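Local coordinates for translation initiation factor eIF2 assembly protein (Schizosaccharomyces pombe, PDB 4ZGP) that acts as an ATP-dependent chaperone of the ATP-grasp fold, binding the gamma subunit of eIF2 so that it can assemble with the alpha and beta subunits, at residues A[236-248]-A[256-268]. Numbering follows the deposited sequence.
Sequences DTFPDPDFVFDVY and LIDINPFYPRTDG. With ADP (adenosine-5'-diphosphate), chain C.
Val244 and Asn260 pair through two backbone hydrogen bonds, Asn260 N to Val244 O (2.7 Å) being the straighter. Asp246 N bonds to Asp258 O, and Asp246 O accepts from Ile257 N at 2.8 Å. Two residues, Ile257 and Asp258, therefore stand opposite the single Asp246, which makes a classic beta bulge in the antiparallel hairpin.

Asp246, Asp258 and Asn260 share the face that meets the ADP phosphates. Asp258 OD2 lies 2.6 Å from ADP O1B; Asp258 and Asn260 are also inferred magnesium ligands. Asp246 is held by salt bridges to Arg195 and Arg209. Water 2 accepts from Asn260 ND2 and donates a weak bond to Val244 O.

With chi1 at -60°, CG2 of Ile257 lies opposite the backbone N and comes 3.4 Å from ADP O1A, while CG1 packs on Tyr248 CB at 3.8 Å. An alanine here would lose both branches and is likely to open a gap between Tyr248 and the phosphates.

On the other face, Ile259 CG2 sits over the Phe238 ring, 4.0 Å from its centroid, in a CH-pi contact. Leu256 CD1 reaches back across the bulge to Phe245 CB. Helix 221-233 packs on Phe243, Phe245 and Val247, and Trp37 of helix 34-40 touches Ile259. Strand 193-199 flanks strand 243-250, leaving 253-261 at the sheet edge.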
ATOM      1  N   ASP A 236     -13.866   3.276  10.424  1.00 25.20           N
ATOM      2  CA  ASP A 236     -14.131   4.262  11.478  1.00 28.83           C
ATOM      3  C   ASP A 236     -13.039   4.328  12.543  1.00 29.22           C
ATOM      4  O   ASP A 236     -12.905   5.340  13.229  1.00 28.08           O
ATOM      5  CB  ASP A 236     -15.477   3.961  12.152  1.00 27.72           C
ATOM      6  CG  ASP A 236     -15.556   2.550  12.708  1.00 34.49           C
ATOM      7  OD1 ASP A 236     -15.688   1.595  11.905  1.00 33.00           O
ATOM      8  OD2 ASP A 236     -15.511   2.386  13.957  1.00 37.52           O
ATOM      9  N   THR A 237     -12.250   3.267  12.683  1.00 23.92           N
ATOM     10  CA  THR A 237     -11.201   3.251  13.710  1.00 25.21           C
ATOM     11  C   THR A 237      -9.896   3.869  13.216  1.00 22.19           C
ATOM     12  O   THR A 237      -8.953   4.027  13.992  1.00 23.84           O
ATOM     13  CB  THR A 237     -10.904   1.816  14.189  1.00 24.23           C
ATOM     14  OG1 THR A 237     -10.787   0.972  13.037  1.00 23.66           O
ATOM     15  CG2 THR A 237     -12.044   1.311  15.044  1.00 23.39           C
ATOM     16  N   PHE A 238      -9.815   4.204  11.926  1.00 19.10           N
ATOM     17  CA  PHE A 238      -8.599   4.827  11.448  1.00 18.72           C
ATOM     18  C   PHE A 238      -8.525   6.222  12.095  1.00 22.15           C
ATOM     19  O   PHE A 238      -9.521   6.936  12.123  1.00 25.45           O
ATOM     20  CB  PHE A 238      -8.544   4.917   9.907  1.00 22.45           C
ATOM     21  CG  PHE A 238      -7.191   5.293   9.419  1.00 23.76           C
ATOM     22  CD1 PHE A 238      -6.155   4.368   9.480  1.00 21.29           C
ATOM     23  CD2 PHE A 238      -6.914   6.587   9.004  1.00 21.17           C
ATOM     24  CE1 PHE A 238      -4.873   4.717   9.081  1.00 21.54           C
ATOM     25  CE2 PHE A 238      -5.639   6.938   8.602  1.00 22.87           C
ATOM     26  CZ  PHE A 238      -4.617   6.000   8.637  1.00 20.47           C
ATOM     27  N   PRO A 239      -7.350   6.594  12.638  1.00 20.57           N
ATOM     28  CA  PRO A 239      -7.325   7.717  13.585  1.00 21.48           C
ATOM     29  C   PRO A 239      -7.264   9.109  12.961  1.00 27.11           C
ATOM     30  O   PRO A 239      -7.485  10.075  13.698  1.00 31.35           O
ATOM     31  CB  PRO A 239      -6.056   7.453  14.413  1.00 26.19           C
ATOM     32  CG  PRO A 239      -5.204   6.605  13.577  1.00 25.26           C
ATOM     33  CD  PRO A 239      -6.150   5.746  12.760  1.00 23.00           C
ATOM     34  N   ASP A 240      -6.987   9.219  11.665  1.00 24.77           N
ATOM     35  CA  ASP A 240      -6.888  10.540  11.019  1.00 25.73           C
ATOM     36  C   ASP A 240      -8.119  10.852  10.156  1.00 26.27           C
ATOM     37  O   ASP A 240      -8.734   9.951   9.620  1.00 23.05           O
ATOM     38  CB  ASP A 240      -5.620  10.611  10.176  1.00 30.04           C
ATOM     39  CG  ASP A 240      -4.367  10.375  10.998  1.00 32.71           C
ATOM     40  OD1 ASP A 240      -4.294  10.921  12.117  1.00 30.42           O
ATOM     41  OD2 ASP A 240      -3.460   9.661  10.522  1.00 30.12           O
ATOM     42  N   PRO A 241      -8.488  12.148  10.038  1.00 25.85           N
ATOM     43  CA  PRO A 241      -9.666  12.531   9.258  1.00 28.62           C
ATOM     44  C   PRO A 241      -9.451  12.474   7.746  1.00 23.82           C
ATOM     45  O   PRO A 241     -10.428  12.295   7.004  1.00 25.83           O
ATOM     46  CB  PRO A 241      -9.912  13.979   9.705  1.00 27.71           C
ATOM     47  CG  PRO A 241      -8.546  14.504  10.008  1.00 28.38           C
ATOM     48  CD  PRO A 241      -7.822  13.317  10.649  1.00 29.94           C
ATOM     49  N   ASP A 242      -8.211  12.665   7.307  1.00 23.68           N
ATOM     50  CA  ASP A 242      -7.886  12.646   5.884  1.00 27.77           C
ATOM     51  C   ASP A 242      -6.886  11.529   5.569  1.00 25.06           C
ATOM     52  O   ASP A 242      -5.845  11.421   6.220  1.00 29.71           O
ATOM     53  CB  ASP A 242      -7.276  13.970   5.428  1.00 23.74           C
ATOM     54  CG  ASP A 242      -7.994  15.201   5.998  1.00 28.12           C
ATOM     55  OD1 ASP A 242      -9.205  15.154   6.285  1.00 31.14           O
ATOM     56  OD2 ASP A 242      -7.315  16.239   6.133  1.00 41.53           O
ATOM     57  N   PHE A 243      -7.194  10.721   4.562  1.00 25.89           N
ATOM     58  CA  PHE A 243      -6.286   9.646   4.166  1.00 22.71           C
ATOM     59  C   PHE A 243      -6.711   9.107   2.804  1.00 19.71           C
ATOM     60  O   PHE A 243      -7.710   9.548   2.239  1.00 20.34           O
ATOM     61  CB  PHE A 243      -6.259   8.522   5.240  1.00 18.15           C
ATOM     62  CG  PHE A 243      -7.606   7.872   5.515  1.00 21.53           C
ATOM     63  CD1 PHE A 243      -8.499   8.432   6.418  1.00 22.35           C
ATOM     64  CD2 PHE A 243      -7.970   6.677   4.880  1.00 27.34           C
ATOM     65  CE1 PHE A 243      -9.728   7.821   6.698  1.00 23.03           C
ATOM     66  CE2 PHE A 243      -9.204   6.063   5.147  1.00 25.27           C
ATOM     67  CZ  PHE A 243     -10.079   6.631   6.058  1.00 25.47           C
ATOM     68  N   VAL A 244      -5.934   8.165   2.275  1.00 22.11           N
ATOM     69  CA  VAL A 244      -6.218   7.595   0.962  1.00 15.65           C
ATOM     70  C   VAL A 244      -6.226   6.083   1.107  1.00 20.46           C
ATOM     71  O   VAL A 244      -5.277   5.552   1.645  1.00 21.14           O
ATOM     72  CB  VAL A 244      -5.158   8.012  -0.051  1.00 19.40           C
ATOM     73  CG1 VAL A 244      -5.470   7.439  -1.429  1.00 21.06           C
ATOM     74  CG2 VAL A 244      -5.030   9.582  -0.096  1.00 21.84           C
ATOM     75  N   PHE A 245      -7.274   5.402   0.655  1.00 17.83           N
ATOM     76  CA  PHE A 245      -7.262   3.939   0.789  1.00 18.27           C
ATOM     77  C   PHE A 245      -7.451   3.285  -0.566  1.00 21.21           C
ATOM     78  O   PHE A 245      -8.140   3.825  -1.423  1.00 21.67           O
ATOM     79  CB  PHE A 245      -8.299   3.449   1.838  1.00 15.13           C
ATOM     80  CG  PHE A 245      -9.760   3.649   1.486  1.00 20.36           C
ATOM     81  CD1 PHE A 245     -10.405   4.840   1.753  1.00 20.09           C
ATOM     82  CD2 PHE A 245     -10.523   2.594   1.014  1.00 24.29           C
ATOM     83  CE1 PHE A 245     -11.770   4.987   1.483  1.00 21.49           C
ATOM     84  CE2 PHE A 245     -11.885   2.732   0.744  1.00 24.80           C
ATOM     85  CZ  PHE A 245     -12.508   3.924   0.965  1.00 22.85           C
ATOM     86  N   ASP A 246      -6.761   2.156  -0.785  1.00 19.29           N
ATOM     87  CA  ASP A 246      -6.879   1.429  -2.048  1.00 20.98           C
ATOM     88  C   ASP A 246      -7.796   0.248  -1.819  1.00 22.08           C
ATOM     89  O   ASP A 246      -7.763  -0.369  -0.754  1.00 19.64           O
ATOM     90  CB  ASP A 246      -5.514   0.948  -2.569  1.00 19.92           C
ATOM     91  CG  ASP A 246      -4.615   2.099  -3.003  1.00 28.61           C
ATOM     92  OD1 ASP A 246      -5.136   3.199  -3.286  1.00 29.41           O
ATOM     93  OD2 ASP A 246      -3.392   1.913  -3.050  1.00 32.95           O
ATOM     94  N   VAL A 247      -8.648  -0.042  -2.796  1.00 22.61           N
ATOM     95  CA  VAL A 247      -9.606  -1.132  -2.649  0.66 22.26           C
ATOM     96  C   VAL A 247      -9.625  -2.013  -3.879  1.00 24.94           C
ATOM     97  O   VAL A 247      -9.419  -1.541  -4.979  1.00 25.88           O
ATOM     98  CB  VAL A 247     -11.022  -0.617  -2.412  0.66 25.90           C
ATOM     99  CG1 VAL A 247     -11.083   0.039  -1.106  0.66 23.73           C
ATOM    100  CG2 VAL A 247     -11.442   0.344  -3.519  0.66 20.75           C
ATOM    101  N   TYR A 248      -9.851  -3.302  -3.655  1.00 21.38           N
ATOM    102  CA  TYR A 248     -10.024  -4.251  -4.737  1.00 22.79           C
ATOM    103  C   TYR A 248     -11.452  -4.778  -4.642  1.00 21.28           C
ATOM    104  O   TYR A 248     -11.868  -5.283  -3.603  1.00 23.10           O
ATOM    105  CB  TYR A 248      -9.016  -5.393  -4.635  1.00 25.08           C
ATOM    106  CG  TYR A 248      -9.232  -6.445  -5.706  1.00 26.53           C
ATOM    107  CD1 TYR A 248      -9.230  -6.103  -7.048  1.00 26.47           C
ATOM    108  CD2 TYR A 248      -9.408  -7.785  -5.364  1.00 27.57           C
ATOM    109  CE1 TYR A 248      -9.428  -7.075  -8.044  1.00 28.50           C
ATOM    110  CE2 TYR A 248      -9.590  -8.769  -6.354  1.00 32.42           C
ATOM    111  CZ  TYR A 248      -9.604  -8.403  -7.686  1.00 29.76           C
ATOM    112  OH  TYR A 248      -9.794  -9.368  -8.669  1.00 26.48           O
ATOM    113  N   LEU A 256     -10.023  -4.086   1.388  1.00 19.89           N
ATOM    114  CA  LEU A 256      -9.042  -3.029   1.642  1.00 18.53           C
ATOM    115  C   LEU A 256      -7.642  -3.492   1.257  1.00 25.17           C
ATOM    116  O   LEU A 256      -7.195  -4.531   1.712  1.00 23.29           O
ATOM    117  CB  LEU A 256      -9.085  -2.627   3.124  1.00 19.58           C
ATOM    118  CG  LEU A 256      -8.054  -1.590   3.566  1.00 19.54           C
ATOM    119  CD1 LEU A 256      -8.388  -0.214   2.962  1.00 17.83           C
ATOM    120  CD2 LEU A 256      -8.032  -1.493   5.095  1.00 18.59           C
ATOM    121  N   ILE A 257      -6.930  -2.730   0.433  1.00 18.54           N
ATOM    122  CA  ILE A 257      -5.599  -3.151   0.001  1.00 22.18           C
ATOM    123  C   ILE A 257      -4.489  -2.344   0.665  1.00 26.08           C
ATOM    124  O   ILE A 257      -3.448  -2.885   1.035  1.00 20.38           O
ATOM    125  CB  ILE A 257      -5.467  -3.058  -1.544  1.00 21.55           C
ATOM    126  CG1 ILE A 257      -6.506  -3.970  -2.208  1.00 24.88           C
ATOM    127  CG2 ILE A 257      -4.054  -3.395  -2.008  1.00 23.08           C
ATOM    128  CD1 ILE A 257      -6.330  -5.461  -1.859  1.00 23.69           C
ATOM    129  N   ASP A 258      -4.708  -1.042   0.853  1.00 20.41           N
ATOM    130  CA  ASP A 258      -3.661  -0.229   1.460  1.00 19.39           C
ATOM    131  C   ASP A 258      -4.277   1.060   1.978  1.00 20.28           C
ATOM    132  O   ASP A 258      -5.374   1.428   1.573  1.00 18.52           O
ATOM    133  CB  ASP A 258      -2.549   0.081   0.446  1.00 22.96           C
ATOM    134  CG  ASP A 258      -1.219   0.468   1.111  1.00 28.43           C
ATOM    135  OD1 ASP A 258      -1.049   0.325   2.338  1.00 30.73           O
ATOM    136  OD2 ASP A 258      -0.318   0.905   0.382  1.00 35.49           O
ATOM    137  N   ILE A 259      -3.565   1.708   2.887  1.00 20.80           N
ATOM    138  CA  ILE A 259      -3.954   3.028   3.381  1.00 21.83           C
ATOM    139  C   ILE A 259      -2.696   3.895   3.314  1.00 21.68           C
ATOM    140  O   ILE A 259      -1.621   3.485   3.747  1.00 22.32           O
ATOM    141  CB  ILE A 259      -4.546   2.983   4.829  1.00 19.40           C
ATOM    142  CG1 ILE A 259      -5.824   2.123   4.884  1.00 20.80           C
ATOM    143  CG2 ILE A 259      -4.884   4.420   5.313  1.00 18.73           C
ATOM    144  CD1 ILE A 259      -6.518   2.081   6.242  1.00 23.85           C
ATOM    145  N   ASN A 260      -2.824   5.094   2.753  1.00 17.98           N
ATOM    146  CA  ASN A 260      -1.698   5.995   2.575  1.00 18.64           C
ATOM    147  C   ASN A 260      -2.031   7.413   3.046  1.00 22.29           C
ATOM    148  O   ASN A 260      -3.197   7.740   3.165  1.00 20.69           O
ATOM    149  CB  ASN A 260      -1.301   6.040   1.110  1.00 25.14           C
ATOM    150  CG  ASN A 260      -0.622   4.773   0.670  1.00 29.25           C
ATOM    151  OD1 ASN A 260       0.468   4.467   1.130  1.00 29.29           O
ATOM    152  ND2 ASN A 260      -1.259   4.035  -0.219  1.00 30.74           N
ATOM    153  N   PRO A 261      -1.008   8.247   3.308  1.00 20.50           N
ATOM    154  CA  PRO A 261      -1.339   9.608   3.783  1.00 23.02           C
ATOM    155  C   PRO A 261      -2.042  10.479   2.746  1.00 22.70           C
ATOM    156  O   PRO A 261      -1.881  10.294   1.547  1.00 23.33           O
ATOM    157  CB  PRO A 261       0.037  10.195   4.125  1.00 27.31           C
ATOM    158  CG  PRO A 261       0.888   9.003   4.434  1.00 26.66           C
ATOM    159  CD  PRO A 261       0.440   7.981   3.414  1.00 20.95           C
ATOM    160  N   PHE A 262      -2.845  11.426   3.224  1.00 24.06           N
ATOM    161  CA  PHE A 262      -3.485  12.424   2.355  1.00 25.97           C
ATOM    162  C   PHE A 262      -2.439  13.502   2.107  1.00 31.29           C
ATOM    163  O   PHE A 262      -2.390  14.509   2.811  1.00 31.67           O
ATOM    164  CB  PHE A 262      -4.739  12.991   3.022  1.00 26.48           C
ATOM    165  CG  PHE A 262      -5.625  13.798   2.108  1.00 27.15           C
ATOM    166  CD1 PHE A 262      -6.597  13.179   1.331  1.00 23.45           C
ATOM    167  CD2 PHE A 262      -5.518  15.184   2.069  1.00 27.92           C
ATOM    168  CE1 PHE A 262      -7.433  13.915   0.503  1.00 31.53           C
ATOM    169  CE2 PHE A 262      -6.358  15.934   1.245  1.00 26.57           C
ATOM    170  CZ  PHE A 262      -7.305  15.304   0.454  1.00 29.27           C
ATOM    171  N   TYR A 263      -1.583  13.253   1.129  1.00 25.89           N
ATOM    172  CA  TYR A 263      -0.395  14.074   0.904  1.00 29.30           C
ATOM    173  C   TYR A 263       0.166  13.749  -0.476  1.00 31.71           C
ATOM    174  O   TYR A 263       0.093  12.602  -0.913  1.00 29.51           O
ATOM    175  CB  TYR A 263       0.629  13.810   2.005  1.00 29.50           C
ATOM    176  CG  TYR A 263       1.785  14.775   1.988  1.00 31.86           C
ATOM    177  CD1 TYR A 263       1.621  16.085   2.436  1.00 38.23           C
ATOM    178  CD2 TYR A 263       3.026  14.391   1.516  1.00 31.83           C
ATOM    179  CE1 TYR A 263       2.676  16.990   2.419  1.00 36.04           C
ATOM    180  CE2 TYR A 263       4.090  15.291   1.490  1.00 42.47           C
ATOM    181  CZ  TYR A 263       3.899  16.589   1.938  1.00 39.81           C
ATOM    182  OH  TYR A 263       4.940  17.489   1.929  1.00 46.81           O
ATOM    183  N   PRO A 264       0.714  14.757  -1.189  1.00 33.96           N
ATOM    184  CA  PRO A 264       1.061  14.548  -2.601  1.00 33.10           C
ATOM    185  C   PRO A 264       2.053  13.431  -2.898  1.00 32.61           C
ATOM    186  O   PRO A 264       2.124  13.042  -4.056  1.00 33.13           O
ATOM    187  CB  PRO A 264       1.644  15.908  -3.016  1.00 33.99           C
ATOM    188  CG  PRO A 264       0.880  16.876  -2.182  1.00 30.54           C
ATOM    189  CD  PRO A 264       0.766  16.188  -0.832  1.00 33.09           C
ATOM    190  N   ARG A 265       2.782  12.912  -1.917  1.00 31.54           N
ATOM    191  CA  ARG A 265       3.627  11.753  -2.193  1.00 31.96           C
ATOM    192  C   ARG A 265       2.786  10.493  -2.458  1.00 32.13           C
ATOM    193  O   ARG A 265       3.260   9.504  -3.021  1.00 33.12           O
ATOM    194  CB  ARG A 265       4.599  11.509  -1.039  1.00 40.90           C
ATOM    195  CG  ARG A 265       5.769  10.628  -1.426  1.00 42.94           C
ATOM    196  CD  ARG A 265       6.910  10.760  -0.440  1.00 46.81           C
ATOM    197  NE  ARG A 265       7.500  12.095  -0.439  1.00 42.99           N
ATOM    198  CZ  ARG A 265       8.483  12.488  -1.247  1.00 49.13           C
ATOM    199  NH1 ARG A 265       8.949  13.724  -1.154  1.00 51.29           N
ATOM    200  NH2 ARG A 265       8.999  11.652  -2.149  1.00 42.02           N
ATOM    201  N   THR A 266       1.533  10.525  -2.042  1.00 32.06           N
ATOM    202  CA  THR A 266       0.587   9.488  -2.432  1.00 28.66           C
ATOM    203  C   THR A 266       0.081   9.829  -3.837  1.00 26.10           C
ATOM    204  O   THR A 266      -0.568  10.861  -4.014  1.00 27.37           O
ATOM    205  CB  THR A 266      -0.572   9.410  -1.427  1.00 25.45           C
ATOM    206  OG1 THR A 266      -0.050   9.154  -0.110  1.00 28.16           O
ATOM    207  CG2 THR A 266      -1.584   8.313  -1.826  1.00 22.19           C
ATOM    208  N   ASP A 267       0.400   9.004  -4.835  1.00 24.78           N
ATOM    209  CA  ASP A 267      -0.019   9.300  -6.221  1.00 28.19           C
ATOM    210  C   ASP A 267      -1.519   9.593  -6.340  1.00 29.07           C
ATOM    211  O   ASP A 267      -2.353   8.789  -5.925  1.00 26.60           O
ATOM    212  CB  ASP A 267       0.351   8.137  -7.151  1.00 31.60           C
ATOM    213  CG  ASP A 267       0.371   8.544  -8.621  1.00 35.79           C
ATOM    214  OD1 ASP A 267      -0.267   9.563  -8.976  1.00 33.42           O
ATOM    215  OD2 ASP A 267       1.044   7.848  -9.424  1.00 37.98           O
ATOM    216  N   GLY A 268      -1.873  10.753  -6.905  1.00 23.61           N
ATOM    217  CA  GLY A 268      -3.272  11.122  -7.032  1.00 25.76           C
ATOM    218  C   GLY A 268      -3.920  10.468  -8.238  1.00 22.34           C
ATOM    219  O   GLY A 268      -5.142  10.475  -8.393  1.00 24.68           O
TER
HETATM  220  PB  ADP C 301       0.748   0.705  -3.047  0.69 45.51           P
HETATM  221  O1B ADP C 301      -0.401   1.229  -2.199  0.69 40.65           O
HETATM  222  O2B ADP C 301       2.122   1.045  -2.497  0.69 37.78           O
HETATM  223  O3B ADP C 301       0.498   0.957  -4.519  0.69 37.41           O
HETATM  224  PA  ADP C 301      -0.507  -1.899  -2.838  0.69 35.58           P
HETATM  225  O1A ADP C 301      -1.761  -1.061  -2.868  0.69 42.32           O
HETATM  226  O2A ADP C 301      -0.234  -2.925  -1.750  0.69 36.30           O
HETATM  227  O3A ADP C 301       0.774  -0.913  -2.875  0.69 44.21           O
HETATM  228  O5' ADP C 301      -0.440  -2.666  -4.246  0.69 44.51           O
HETATM  229  C5' ADP C 301       0.416  -2.253  -5.312  0.69 38.19           C
HETATM  230  C4' ADP C 301      -0.030  -3.075  -6.508  0.69 41.03           C
HETATM  231  O4' ADP C 301       0.433  -4.419  -6.356  0.69 37.77           O
HETATM  232  C3' ADP C 301      -1.548  -3.147  -6.569  0.69 38.87           C
HETATM  233  O3' ADP C 301      -2.070  -2.223  -7.530  0.69 41.30           O
HETATM  234  C2' ADP C 301      -1.863  -4.579  -6.948  0.69 41.25           C
HETATM  235  O2' ADP C 301      -2.160  -4.689  -8.342  0.69 45.64           O
HETATM  236  C1' ADP C 301      -0.602  -5.363  -6.650  0.69 36.94           C
HETATM  237  N9  ADP C 301      -0.863  -6.184  -5.441  0.69 36.80           N
HETATM  238  C8  ADP C 301      -0.873  -5.721  -4.172  0.69 36.24           C
HETATM  239  N7  ADP C 301      -1.147  -6.724  -3.293  0.69 39.00           N
HETATM  240  C5  ADP C 301      -1.316  -7.859  -4.009  0.69 34.50           C
HETATM  241  C6  ADP C 301      -1.616  -9.276  -3.698  0.69 34.40           C
HETATM  242  N6  ADP C 301      -1.791  -9.658  -2.405  0.69 32.35           N
HETATM  243  N1  ADP C 301      -1.706 -10.154  -4.732  0.69 28.14           N
HETATM  244  C2  ADP C 301      -1.517  -9.746  -6.007  0.69 35.16           C
HETATM  245  N3  ADP C 301      -1.240  -8.474  -6.363  0.69 37.18           N
HETATM  246  C4  ADP C 301      -1.126  -7.499  -5.423  0.69 39.63           C
HETATM  247  O   HOH W   1      -3.332  11.166   6.289  1.00 27.65           O
HETATM  248  O   HOH W   2      -3.830   4.302  -0.753  1.00 28.37           O